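Long-range contacts in putative N-acetylneuraminate lyase (PDB 6RB7), which is a putative lyase of the dihydrodipicolinate synthetase family, built on a parallel beta/alpha barrel with added C-terminal helices, in an assembly of four chains: residues Y46-K51 and L301-V306; I55-V60 and R92-E97; I85-E90 and A305-L310. All coordinates share one frame; numbering follows the deposited sequence.

Interaction 1 (Y46-K51 and L301-V306); sequences YACYDK and LELGAV
Y49 engages L303 through its backbone and A305 through its ring. Y49 N donates an almost straight hydrogen bond to L303 O (2.9 Å, 173° at the hydrogen), although it reaches this oxygen from above the carbonyl plane, 54° out of it. C48 adds a CA-H···O contact to the same acceptor, with C48 CA 3.5 Å from L303 O. Because CG of Y49 stands anti to the carbonyl carbon (chi1 -54°), the ring swings along the opposing loop as far as A305. There A305 O lies in the ring plane at its edge, 3.2 Å from Y49 CD2, where the aromatic hydrogens present their slightly positive rim. The phenol end is held by a hydrogen bond from Y49 OH to E83.

In the beta/alpha barrel, 46-51 belongs to the loop that leads from strand 41-43 to helix 57-70, while 301-306 follows helix 287-299, so the pairing joins the loop after the first strand to the C-terminal helical region. L303 supplies the apolar part: in one of its two deposited conformers, CD2 packs 3.9 Å from Y46 CB and CG lies 4.2 Å from C48 SG. K292 of helix 287-299 packs on L303, and its NZ bonds to both A47 O and A305 O. Water extends the backbone pairing, one molecule donating at 2.8 Å to both Y49 O and E302 O, and a second linking D50 O to A305 N. At the exposed margin, in one of the two conformers of E302, K51 NZ stays 4.0 Å from E302 OE2, too far for a salt bridge, while OE1 is paired with K296.

Interaction 2 (I55-V60 and R92-E97); sequences ISPEGV and RKIVLE
V60 and V95 mark the nearest backbone approach, their CA atoms 6.3 Å apart. The segment 55-60 runs from a loop into the first turn of helix 57-70, whereas 92-97 lies wholly within helix 89-103, so the beginning of one helix rests against the body of the next. S56 occupies the N-cap: its OG accepts from G59 N at 3.0 Å (156° at the hydrogen), and its carbonyl takes the amide of V60. This fixes the first turn with I55 just ahead of it and V60 at its far end, both directed at the second helix.

These are neighbouring outer helices of the beta/alpha barrel. Helix 57-70 forms the crossover between the parallel strands 41-43 and 74-77, and helix 89-103 that from 74-77 to 108-112. No hydrogen bond spans the two segments; the interface is mainly aliphatic, with one methyl against a backbone carbonyl. V95 CG2 fits against two branches of I55, lying 3.7 Å from I55 CD1 and 3.8 Å from I55 CG2, the two side chains standing roughly perpendicular. The I55 and I94 side chains instead run antiparallel past one another, touching where I55 CG2 comes 3.7 Å from I94 CG2. P57 CG borders I94 CG2 more loosely at 4.3 Å. V60 keeps its CG1 anti to its own N (chi1 170°), which sets this methyl against the helix backbone, 3.4 Å from V95 O. Beyond the segment, V60 also packs on N98 and V99, while on another side of helix 89-103 L96 packs against strand 108-112 and K93 forms a salt bridge with E123 of helix 118-130.

Interaction 3 (I85-E90 and A305-L310); sequences IYQSVE and AVREPL
The carbonyl oxygen of Y86 is gripped from two chains: R307 NH1 donates to Y86 O at 2.9 Å, and ND2 of N117 in a second subunit bonds to it as well. The arginine bond is nearly straight (167°), and the oxygen lies at the guanidinium edge, close to its plane. With CG of R307 anti to the backbone N (chi1 -178°) and chi2 extended, CD comes alongside Y86 CB at 3.8 Å; the bend at chi3 (-75°) then turns the guanidinium toward Y86 O. A salt bridge from NH1 to D91 and a bond from NH2 to G53 O further limit the guanidinium's rotation, and the carboxylate probably offsets the buried charge.

P309 and L310 approach the Y86 ring obliquely from one side of its plane, and I85 CG2 covers the other face toward its rim. P309 CD lies 3.6 Å from Y86 CE1, and L310 CG packs 3.5 Å from Y86 CE2. P309 and L310 are presented by a type VI turn of residues 307-310: the peptide before P309 is cis, and L310 N bonds to R307 O at 2.9 Å.

Segment 85-90 connects the loop after strand 74-77 to helix 89-103. The other segment, 305-310, belongs to the loop between helices 287-299 and 317-335, with V306 packed on the former and T118 of the second subunit against P309.

All three contacts are largely buried and lie on the same side of the chain's centre; interaction 1 alone has an exposed charged margin. Interactions 1 and 3 use successive parts of one C-terminal loop, sharing A305 and V306, to hold two loops of the barrel. Interaction 2 joins the helices that follow those loops and is apolar, without hydrogen bonds across its segments, whereas interaction 1 relies on backbone and water bridges and interaction 3 on a buried arginine at a subunit boundary. In one of its two conformers Q87 touches A47 and I55 with NE2, which also makes a weak hydrogen bond to Y49 OH, while C48 O probably accepts from S56 N between interactions 1 and 2.

Interaction 1 (Y46-K51 and L301-V306)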
# COMPACT_ATOMS: atom_id res chain seq x y z
N TYR A 46 12.62 -3.11 27.66
CA TYR A 46 13.23 -4.12 26.77
C TYR A 46 13.12 -5.52 27.38
O TYR A 46 12.98 -5.70 28.61
CB TYR A 46 14.69 -3.77 26.49
CG TYR A 46 14.88 -2.38 25.95
CD1 TYR A 46 14.14 -1.95 24.86
CD2 TYR A 46 15.72 -1.46 26.56
CE1 TYR A 46 14.28 -0.67 24.36
CE2 TYR A 46 15.89 -0.19 26.06
CZ TYR A 46 15.15 0.23 24.97
OH TYR A 46 15.31 1.50 24.45
N ALA A 47 13.19 -6.51 26.49
CA ALA A 47 13.36 -7.93 26.89
C ALA A 47 14.73 -8.12 27.51
O ALA A 47 15.73 -7.79 26.88
CB ALA A 47 13.13 -8.87 25.74
N CYS A 48 14.78 -8.66 28.73
CA CYS A 48 16.04 -8.89 29.47
C CYS A 48 16.24 -10.40 29.58
O CYS A 48 15.44 -11.08 30.30
CB CYS A 48 15.96 -8.27 30.85
SG CYS A 48 15.73 -6.48 30.82
N TYR A 49 17.27 -10.91 28.92
CA TYR A 49 17.54 -12.35 28.86
C TYR A 49 18.86 -12.68 29.55
O TYR A 49 19.74 -11.84 29.68
CB TYR A 49 17.60 -12.87 27.43
CG TYR A 49 16.40 -12.55 26.58
CD1 TYR A 49 15.18 -13.16 26.79
CD2 TYR A 49 16.54 -11.71 25.48
CE1 TYR A 49 14.09 -12.91 25.96
CE2 TYR A 49 15.46 -11.45 24.65
CZ TYR A 49 14.25 -12.09 24.87
OH TYR A 49 13.16 -11.82 24.08
N ASP A 50 18.91 -13.93 30.02
CA ASP A 50 20.16 -14.51 30.53
C ASP A 50 20.98 -15.03 29.34
O ASP A 50 20.58 -14.88 28.18
CB ASP A 50 19.85 -15.55 31.60
CG ASP A 50 19.17 -16.83 31.13
OD1 ASP A 50 19.18 -17.11 29.87
OD2 ASP A 50 18.56 -17.52 32.00
N LYS A 51 22.12 -15.68 29.61
CA LYS A 51 23.03 -16.12 28.53
C LYS A 51 22.42 -17.29 27.75
O LYS A 51 22.86 -17.45 26.61
CB LYS A 51 24.39 -16.51 29.10
CG LYS A 51 25.18 -15.30 29.61
CD LYS A 51 25.56 -14.31 28.51
CE LYS A 51 25.67 -12.87 28.98
NZ LYS A 51 26.68 -12.15 28.18
N LEU A 301 24.86 -2.35 31.92
CA LEU A 301 23.69 -3.25 32.06
C LEU A 301 23.87 -4.44 31.13
O LEU A 301 24.30 -4.26 29.98
CB LEU A 301 22.42 -2.48 31.69
CG LEU A 301 21.92 -1.46 32.70
CD1 LEU A 301 20.80 -0.62 32.08
CD2 LEU A 301 21.41 -2.15 33.97
N GLU A 302 23.49 -5.62 31.59
CA GLU A 302 23.55 -6.89 30.83
C GLU A 302 22.12 -7.33 30.54
O GLU A 302 21.47 -7.84 31.48
CB GLU A 302 24.30 -7.95 31.64
CG GLU A 302 25.76 -7.63 31.80
CD GLU A 302 26.65 -8.02 30.64
OE1 GLU A 302 27.89 -7.91 30.78
OE2 GLU A 302 26.13 -8.41 29.58
N LEU A 303 21.63 -7.08 29.33
CA LEU A 303 20.21 -7.34 28.97
C LEU A 303 20.12 -8.58 28.08
O LEU A 303 19.00 -8.94 27.67
CB LEU A 303 19.59 -6.17 28.21
CG LEU A 303 19.18 -4.95 29.03
CD1 LEU A 303 20.42 -4.12 29.34
CD2 LEU A 303 18.15 -4.12 28.26
N GLY A 304 21.25 -9.18 27.72
CA GLY A 304 21.22 -10.33 26.80
C GLY A 304 21.05 -9.90 25.36
O GLY A 304 21.24 -8.73 25.02
N ALA A 305 20.77 -10.88 24.55
CA ALA A 305 20.69 -10.76 23.08
C ALA A 305 19.26 -10.36 22.73
O ALA A 305 18.46 -10.00 23.61
CB ALA A 305 21.02 -12.10 22.48
N VAL A 306 18.94 -10.41 21.46
CA VAL A 306 17.53 -10.33 21.02
C VAL A 306 17.09 -11.74 20.64
O VAL A 306 17.92 -12.60 20.25
CB VAL A 306 17.31 -9.36 19.84
CG1 VAL A 306 17.45 -7.92 20.31
CG2 VAL A 306 18.17 -9.66 18.65
O HOH W 1 19.34 -9.66 31.46
O HOH W 2 20.91 -13.57 25.68

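Interaction 2 (I55-V60 and R92-E97)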
# COMPACT_ATOMS: atom_id res chain seq x y z
N ILE A 55 14.16 -15.45 30.02
CA ILE A 55 13.93 -14.19 30.76
C ILE A 55 14.79 -14.24 32.02
O ILE A 55 14.79 -15.29 32.73
CB ILE A 55 12.45 -13.94 31.08
CG1 ILE A 55 11.62 -13.71 29.81
CG2 ILE A 55 12.33 -12.78 32.04
CD1 ILE A 55 12.05 -12.55 29.00
N SER A 56 15.53 -13.18 32.27
CA SER A 56 16.38 -13.03 33.48
C SER A 56 15.65 -12.20 34.52
O SER A 56 15.54 -10.97 34.39
CB SER A 56 17.69 -12.40 33.10
OG SER A 56 18.45 -12.14 34.27
N PRO A 57 15.21 -12.79 35.65
CA PRO A 57 14.65 -11.99 36.74
C PRO A 57 15.60 -10.87 37.18
O PRO A 57 15.17 -9.72 37.36
CB PRO A 57 14.39 -13.02 37.83
CG PRO A 57 14.11 -14.27 37.04
CD PRO A 57 15.11 -14.24 35.91
N GLU A 58 16.89 -11.18 37.37
CA GLU A 58 17.89 -10.18 37.82
C GLU A 58 18.06 -9.09 36.74
O GLU A 58 18.17 -7.90 37.12
CB GLU A 58 19.22 -10.87 38.14
CG GLU A 58 19.04 -11.99 39.16
CD GLU A 58 18.95 -13.43 38.67
OE1 GLU A 58 18.09 -13.79 37.75
OE2 GLU A 58 19.74 -14.24 39.22
N GLY A 59 18.06 -9.46 35.47
CA GLY A 59 18.15 -8.49 34.36
C GLY A 59 16.96 -7.56 34.33
O GLY A 59 17.14 -6.34 34.18
N VAL A 60 15.77 -8.12 34.50
CA VAL A 60 14.52 -7.30 34.54
C VAL A 60 14.60 -6.32 35.72
O VAL A 60 14.29 -5.13 35.57
CB VAL A 60 13.26 -8.18 34.59
CG1 VAL A 60 12.02 -7.32 34.86
CG2 VAL A 60 13.08 -9.04 33.36
N ARG A 92 6.20 -13.50 29.80
CA ARG A 92 5.65 -12.15 30.02
C ARG A 92 5.23 -11.98 31.49
O ARG A 92 5.35 -10.85 32.03
CB ARG A 92 4.53 -11.88 29.02
CG ARG A 92 5.12 -11.73 27.62
CD ARG A 92 4.07 -11.73 26.53
NE ARG A 92 3.25 -10.54 26.49
CZ ARG A 92 2.42 -10.25 25.49
NH1 ARG A 92 2.29 -11.10 24.48
NH2 ARG A 92 1.74 -9.11 25.53
N LYS A 93 4.73 -13.02 32.12
CA LYS A 93 4.41 -12.96 33.55
C LYS A 93 5.69 -12.74 34.36
O LYS A 93 5.68 -11.87 35.25
CB LYS A 93 3.75 -14.26 34.00
CG LYS A 93 2.32 -14.41 33.55
CD LYS A 93 1.71 -15.69 34.07
CE LYS A 93 0.27 -15.88 33.68
NZ LYS A 93 -0.24 -17.20 34.16
N ILE A 94 6.75 -13.46 34.05
CA ILE A 94 8.04 -13.32 34.77
C ILE A 94 8.56 -11.88 34.61
O ILE A 94 8.96 -11.26 35.61
CB ILE A 94 9.04 -14.38 34.32
CG1 ILE A 94 8.52 -15.77 34.77
CG2 ILE A 94 10.42 -14.06 34.89
CD1 ILE A 94 9.25 -16.90 34.16
N VAL A 95 8.48 -11.32 33.41
CA VAL A 95 8.95 -9.93 33.24
C VAL A 95 8.16 -9.01 34.17
O VAL A 95 8.75 -8.20 34.90
CB VAL A 95 8.84 -9.47 31.76
CG1 VAL A 95 9.07 -8.00 31.64
CG2 VAL A 95 9.79 -10.27 30.88
N LEU A 96 6.83 -9.07 34.11
CA LEU A 96 6.01 -8.08 34.83
C LEU A 96 6.18 -8.27 36.36
O LEU A 96 6.27 -7.28 37.07
CB LEU A 96 4.56 -8.15 34.41
CG LEU A 96 3.66 -7.11 35.05
CD1 LEU A 96 4.08 -5.68 34.63
CD2 LEU A 96 2.22 -7.37 34.66
N GLU A 97 6.26 -9.51 36.81
CA GLU A 97 6.48 -9.78 38.25
C GLU A 97 7.77 -9.11 38.71
O GLU A 97 7.76 -8.52 39.79
CB GLU A 97 6.52 -11.29 38.49
CG GLU A 97 5.15 -11.89 38.39
CD GLU A 97 5.12 -13.42 38.32
OE1 GLU A 97 6.19 -14.04 38.39
OE2 GLU A 97 4.02 -13.98 38.14

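Interaction 3 (I85-E90 and A305-L310)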
# COMPACT_ATOMS: atom_id res chain seq x y z
N ILE A 85 6.01 -10.34 20.85
CA ILE A 85 5.63 -11.24 19.73
C ILE A 85 6.34 -12.59 19.94
O ILE A 85 5.82 -13.61 19.57
CB ILE A 85 6.05 -10.57 18.39
CG1 ILE A 85 5.25 -9.27 18.20
CG2 ILE A 85 5.88 -11.51 17.19
CD1 ILE A 85 3.79 -9.50 18.05
N TYR A 86 7.55 -12.56 20.50
CA TYR A 86 8.47 -13.70 20.58
C TYR A 86 8.46 -14.38 21.95
O TYR A 86 9.28 -15.29 22.19
CB TYR A 86 9.88 -13.27 20.20
CG TYR A 86 9.92 -12.51 18.89
CD1 TYR A 86 9.46 -13.10 17.72
CD2 TYR A 86 10.31 -11.19 18.84
CE1 TYR A 86 9.42 -12.42 16.53
CE2 TYR A 86 10.33 -10.51 17.64
CZ TYR A 86 9.87 -11.11 16.48
OH TYR A 86 9.81 -10.40 15.31
N GLN A 87 7.57 -13.96 22.85
CA GLN A 87 7.57 -14.42 24.25
C GLN A 87 6.33 -15.27 24.51
O GLN A 87 5.31 -15.04 23.86
CB GLN A 87 7.70 -13.26 25.22
CG GLN A 87 9.13 -12.76 25.20
CD GLN A 87 9.35 -11.54 26.06
OE1 GLN A 87 8.43 -11.08 26.72
NE2 GLN A 87 10.58 -11.05 26.06
N SER A 88 6.47 -16.21 25.43
CA SER A 88 5.34 -16.99 25.95
C SER A 88 4.59 -16.18 27.00
O SER A 88 5.11 -15.16 27.53
CB SER A 88 5.86 -18.29 26.53
OG SER A 88 6.61 -18.05 27.68
N VAL A 89 3.40 -16.65 27.34
CA VAL A 89 2.64 -16.09 28.48
C VAL A 89 3.52 -16.15 29.72
O VAL A 89 3.61 -15.16 30.45
CB VAL A 89 1.30 -16.82 28.63
CG1 VAL A 89 0.66 -16.51 29.95
CG2 VAL A 89 0.37 -16.48 27.45
N GLU A 90 4.15 -17.29 29.98
CA GLU A 90 5.00 -17.44 31.20
C GLU A 90 6.14 -16.43 31.18
O GLU A 90 6.37 -15.79 32.21
CB GLU A 90 5.47 -18.89 31.30
CG GLU A 90 6.39 -19.11 32.48
CD GLU A 90 5.70 -19.26 33.83
OE1 GLU A 90 4.44 -19.03 33.93
OE2 GLU A 90 6.41 -19.65 34.79
N ALA A 305 20.77 -10.88 24.55
CA ALA A 305 20.69 -10.76 23.08
C ALA A 305 19.26 -10.36 22.73
O ALA A 305 18.46 -10.00 23.61
CB ALA A 305 21.02 -12.10 22.48
N VAL A 306 18.94 -10.41 21.46
CA VAL A 306 17.53 -10.33 21.02
C VAL A 306 17.09 -11.74 20.64
O VAL A 306 17.92 -12.60 20.25
CB VAL A 306 17.31 -9.36 19.84
CG1 VAL A 306 17.45 -7.92 20.31
CG2 VAL A 306 18.17 -9.66 18.65
N ARG A 307 15.79 -12.00 20.77
CA ARG A 307 15.27 -13.36 20.50
C ARG A 307 15.08 -13.57 19.00
O ARG A 307 14.45 -12.75 18.33
CB ARG A 307 13.98 -13.60 21.28
CG ARG A 307 13.44 -15.00 21.07
CD ARG A 307 12.39 -15.37 22.11
NE ARG A 307 13.04 -15.65 23.38
CZ ARG A 307 12.35 -16.01 24.46
NH1 ARG A 307 11.04 -16.05 24.41
NH2 ARG A 307 12.99 -16.27 25.60
N GLU A 308 15.56 -14.71 18.51
CA GLU A 308 15.35 -15.11 17.10
C GLU A 308 13.86 -15.24 16.86
O GLU A 308 13.15 -15.85 17.66
CB GLU A 308 16.10 -16.40 16.80
CG GLU A 308 17.61 -16.16 16.74
CD GLU A 308 18.46 -17.20 16.03
OE1 GLU A 308 17.99 -17.77 15.03
OE2 GLU A 308 19.60 -17.41 16.48
N PRO A 309 13.30 -14.76 15.73
CA PRO A 309 14.09 -14.37 14.56
C PRO A 309 14.72 -12.99 14.44
O PRO A 309 15.31 -12.70 13.39
CB PRO A 309 13.05 -14.56 13.44
CG PRO A 309 11.73 -14.19 14.12
CD PRO A 309 11.87 -14.83 15.47
N LEU A 310 14.64 -12.16 15.45
CA LEU A 310 15.33 -10.85 15.35
C LEU A 310 16.81 -11.14 15.14
O LEU A 310 17.38 -12.00 15.83
CB LEU A 310 15.12 -10.03 16.61
CG LEU A 310 13.68 -9.63 16.89
CD1 LEU A 310 13.64 -8.83 18.19
CD2 LEU A 310 13.12 -8.82 15.73